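Local coordinates for protein glutamate--tRNA ligase, cytoplasmic (Saccharomyces cerevisiae, PDB 2HRA) that attaches glutamate to its cognate tRNA in an ATP-driven two-step reaction, and through this N-terminal GST-like domain joins the complex with the cofactor Arc1p, at residues 71-75 against 97-101. Residues are numbered along the deposited sequence; the frame is centred on the assembly and turned at random.
Sequences EDVFN and VNLAQ
The opening turn of helix 73-80, with D72 at its N-cap position, faces the middle of helix 90-104, the CA atoms nearest each other being those of N75 and V97, 8.5 Å apart. F74 and V97 supply the apolar part of the contact: the CD2-CE2 side of the phenyl ring meets the valine methyls obliquely, CD2 of F74 standing 3.7 Å from CG1 of V97, while CE2 touches both methyls. The ring reaches them because CG of F74 is anti to the backbone N (chi1 -174°). Beside it, Q101 sends an extended side chain across to the helix start, its NE2 3.4 Å from CB of F74. Its amide meets the backbone through two waters: NE2 of Q101 donates to one, 2.8 Å away, that also accepts from N of F74, and OE1 of Q101 accepts from the other, which takes the N-H of N75. The backbone N-H groups of F74 and N75 thus each reach the Q101 amide through one water. ND2 of N75 bonds to OD1 of D72 (2.7 Å, 159° at the hydrogen), on the syn side of the carboxylate. An alanine in place of N75 would remove the ND2 donor and is likely to leave the D72 carboxylate without that partner and freer to turn. Within this GST-like fold the contact joins the start of helix 73-80, shortly after the sheet's edge strand 64-66, to helix 90-104 in the helical part; F74 also packs on A35 and A39 of helix 34-46 and on V140 and A141 of helix 137-148, while Q101 touches E36.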
ATOM      1  N   GLU A  71     -13.340   8.367   0.498  1.00 30.97           N
ATOM      2  CA  GLU A  71     -13.847   6.998   0.503  1.00 32.37           C
ATOM      3  C   GLU A  71     -13.252   6.236  -0.682  1.00 32.36           C
ATOM      4  O   GLU A  71     -13.147   6.774  -1.762  1.00 33.17           O
ATOM      5  CB  GLU A  71     -15.380   7.017   0.401  1.00 32.99           C
ATOM      6  CG  GLU A  71     -16.042   5.663   0.101  1.00 36.19           C
ATOM      7  CD  GLU A  71     -17.571   5.711   0.156  1.00 40.36           C
ATOM      8  OE1 GLU A  71     -18.153   6.819   0.330  1.00 43.02           O
ATOM      9  OE2 GLU A  71     -18.188   4.619   0.022  1.00 43.34           O
ATOM     10  N   ASP A  72     -12.861   4.987  -0.462  1.00 32.87           N
ATOM     11  CA  ASP A  72     -12.381   4.121  -1.538  1.00 33.01           C
ATOM     12  C   ASP A  72     -11.219   4.794  -2.261  1.00 32.48           C
ATOM     13  O   ASP A  72     -11.181   4.801  -3.490  1.00 32.52           O
ATOM     14  CB  ASP A  72     -13.545   3.824  -2.497  1.00 33.97           C
ATOM     15  CG  ASP A  72     -13.397   2.503  -3.269  1.00 36.60           C
ATOM     16  OD1 ASP A  72     -12.627   1.598  -2.861  1.00 38.32           O
ATOM     17  OD2 ASP A  72     -14.098   2.384  -4.318  1.00 42.95           O
ATOM     18  N   VAL A  73     -10.266   5.340  -1.496  1.00 31.66           N
ATOM     19  CA  VAL A  73      -9.174   6.147  -2.070  1.00 30.44           C
ATOM     20  C   VAL A  73      -8.244   5.328  -2.997  1.00 29.89           C
ATOM     21  O   VAL A  73      -7.935   5.765  -4.119  1.00 29.61           O
ATOM     22  CB  VAL A  73      -8.328   6.844  -0.961  1.00 30.16           C
ATOM     23  CG1 VAL A  73      -7.095   7.509  -1.568  1.00 30.38           C
ATOM     24  CG2 VAL A  73      -9.175   7.881  -0.170  1.00 30.33           C
ATOM     25  N   PHE A  74      -7.797   4.160  -2.536  1.00 28.69           N
ATOM     26  CA  PHE A  74      -6.944   3.292  -3.340  1.00 28.41           C
ATOM     27  C   PHE A  74      -7.557   3.090  -4.714  1.00 28.75           C
ATOM     28  O   PHE A  74      -6.916   3.360  -5.749  1.00 29.35           O
ATOM     29  CB  PHE A  74      -6.736   1.929  -2.693  1.00 27.94           C
ATOM     30  CG  PHE A  74      -5.750   1.060  -3.437  1.00 27.20           C
ATOM     31  CD1 PHE A  74      -4.396   1.351  -3.411  1.00 25.43           C
ATOM     32  CD2 PHE A  74      -6.180  -0.042  -4.161  1.00 26.62           C
ATOM     33  CE1 PHE A  74      -3.479   0.558  -4.109  1.00 27.00           C
ATOM     34  CE2 PHE A  74      -5.270  -0.843  -4.839  1.00 29.94           C
ATOM     35  CZ  PHE A  74      -3.915  -0.543  -4.808  1.00 27.47           C
ATOM     36  N   ASN A  75      -8.797   2.610  -4.733  1.00 28.69           N
ATOM     37  CA  ASN A  75      -9.441   2.307  -5.996  1.00 28.77           C
ATOM     38  C   ASN A  75      -9.644   3.530  -6.884  1.00 28.71           C
ATOM     39  O   ASN A  75      -9.682   3.415  -8.117  1.00 27.31           O
ATOM     40  CB  ASN A  75     -10.774   1.631  -5.761  1.00 29.49           C
ATOM     41  CG  ASN A  75     -10.629   0.172  -5.385  1.00 31.91           C
ATOM     42  OD1 ASN A  75      -9.835  -0.568  -5.974  1.00 35.50           O
ATOM     43  ND2 ASN A  75     -11.420  -0.259  -4.410  1.00 36.44           N
ATOM     44  N   VAL A  97      -7.416  -6.763  -3.783  1.00 29.78           N
ATOM     45  CA  VAL A  97      -7.509  -5.452  -3.153  1.00 30.11           C
ATOM     46  C   VAL A  97      -8.500  -5.469  -2.003  1.00 30.50           C
ATOM     47  O   VAL A  97      -8.238  -4.888  -0.964  1.00 31.36           O
ATOM     48  CB  VAL A  97      -7.929  -4.406  -4.154  1.00 30.25           C
ATOM     49  CG1 VAL A  97      -8.185  -3.088  -3.424  1.00 31.56           C
ATOM     50  CG2 VAL A  97      -6.821  -4.272  -5.213  1.00 28.98           C
ATOM     51  N   ASN A  98      -9.632  -6.145  -2.184  1.00 31.59           N
ATOM     52  CA  ASN A  98     -10.586  -6.349  -1.084  1.00 32.12           C
ATOM     53  C   ASN A  98      -9.970  -7.078   0.096  1.00 31.91           C
ATOM     54  O   ASN A  98     -10.152  -6.678   1.253  1.00 32.81           O
ATOM     55  CB  ASN A  98     -11.806  -7.123  -1.579  1.00 32.74           C
ATOM     56  CG  ASN A  98     -12.692  -6.296  -2.501  1.00 35.23           C
ATOM     57  OD1 ASN A  98     -12.682  -5.060  -2.465  1.00 39.97           O
ATOM     58  ND2 ASN A  98     -13.476  -6.976  -3.326  1.00 40.27           N
ATOM     59  N   LEU A  99      -9.251  -8.168  -0.170  1.00 31.33           N
ATOM     60  CA  LEU A  99      -8.585  -8.902   0.914  1.00 30.43           C
ATOM     61  C   LEU A  99      -7.624  -8.012   1.697  1.00 30.69           C
ATOM     62  O   LEU A  99      -7.582  -8.046   2.930  1.00 31.18           O
ATOM     63  CB  LEU A  99      -7.803 -10.117   0.368  1.00 30.24           C
ATOM     64  CG  LEU A  99      -7.157 -10.964   1.484  1.00 31.75           C
ATOM     65  CD1 LEU A  99      -8.215 -11.701   2.310  1.00 33.18           C
ATOM     66  CD2 LEU A  99      -6.117 -11.929   0.941  1.00 34.44           C
ATOM     67  N   ALA A 100      -6.844  -7.205   0.978  1.00 29.92           N
ATOM     68  CA  ALA A 100      -5.882  -6.333   1.618  1.00 30.13           C
ATOM     69  C   ALA A 100      -6.594  -5.303   2.496  1.00 30.84           C
ATOM     70  O   ALA A 100      -6.231  -5.089   3.639  1.00 31.17           O
ATOM     71  CB  ALA A 100      -4.999  -5.616   0.534  1.00 29.00           C
ATOM     72  N   GLN A 101      -7.640  -4.693   1.964  1.00 32.98           N
ATOM     73  CA  GLN A 101      -8.252  -3.539   2.620  1.00 34.54           C
ATOM     74  C   GLN A 101      -9.240  -3.961   3.672  1.00 35.37           C
ATOM     75  O   GLN A 101      -9.465  -3.225   4.607  1.00 36.38           O
ATOM     76  CB  GLN A 101      -8.941  -2.613   1.597  1.00 35.25           C
ATOM     77  CG  GLN A 101      -7.981  -2.038   0.559  1.00 37.33           C
ATOM     78  CD  GLN A 101      -8.524  -0.827  -0.221  1.00 40.09           C
ATOM     79  OE1 GLN A 101      -9.367  -0.954  -1.113  1.00 43.25           O
ATOM     80  NE2 GLN A 101      -7.980   0.338   0.080  1.00 41.78           N
TER
HETATM   81  O   HOH W   1     -10.289   1.447  -2.283  1.00 35.60           O
HETATM   82  O   HOH W   2      -8.438   3.080  -0.019  1.00 34.86           O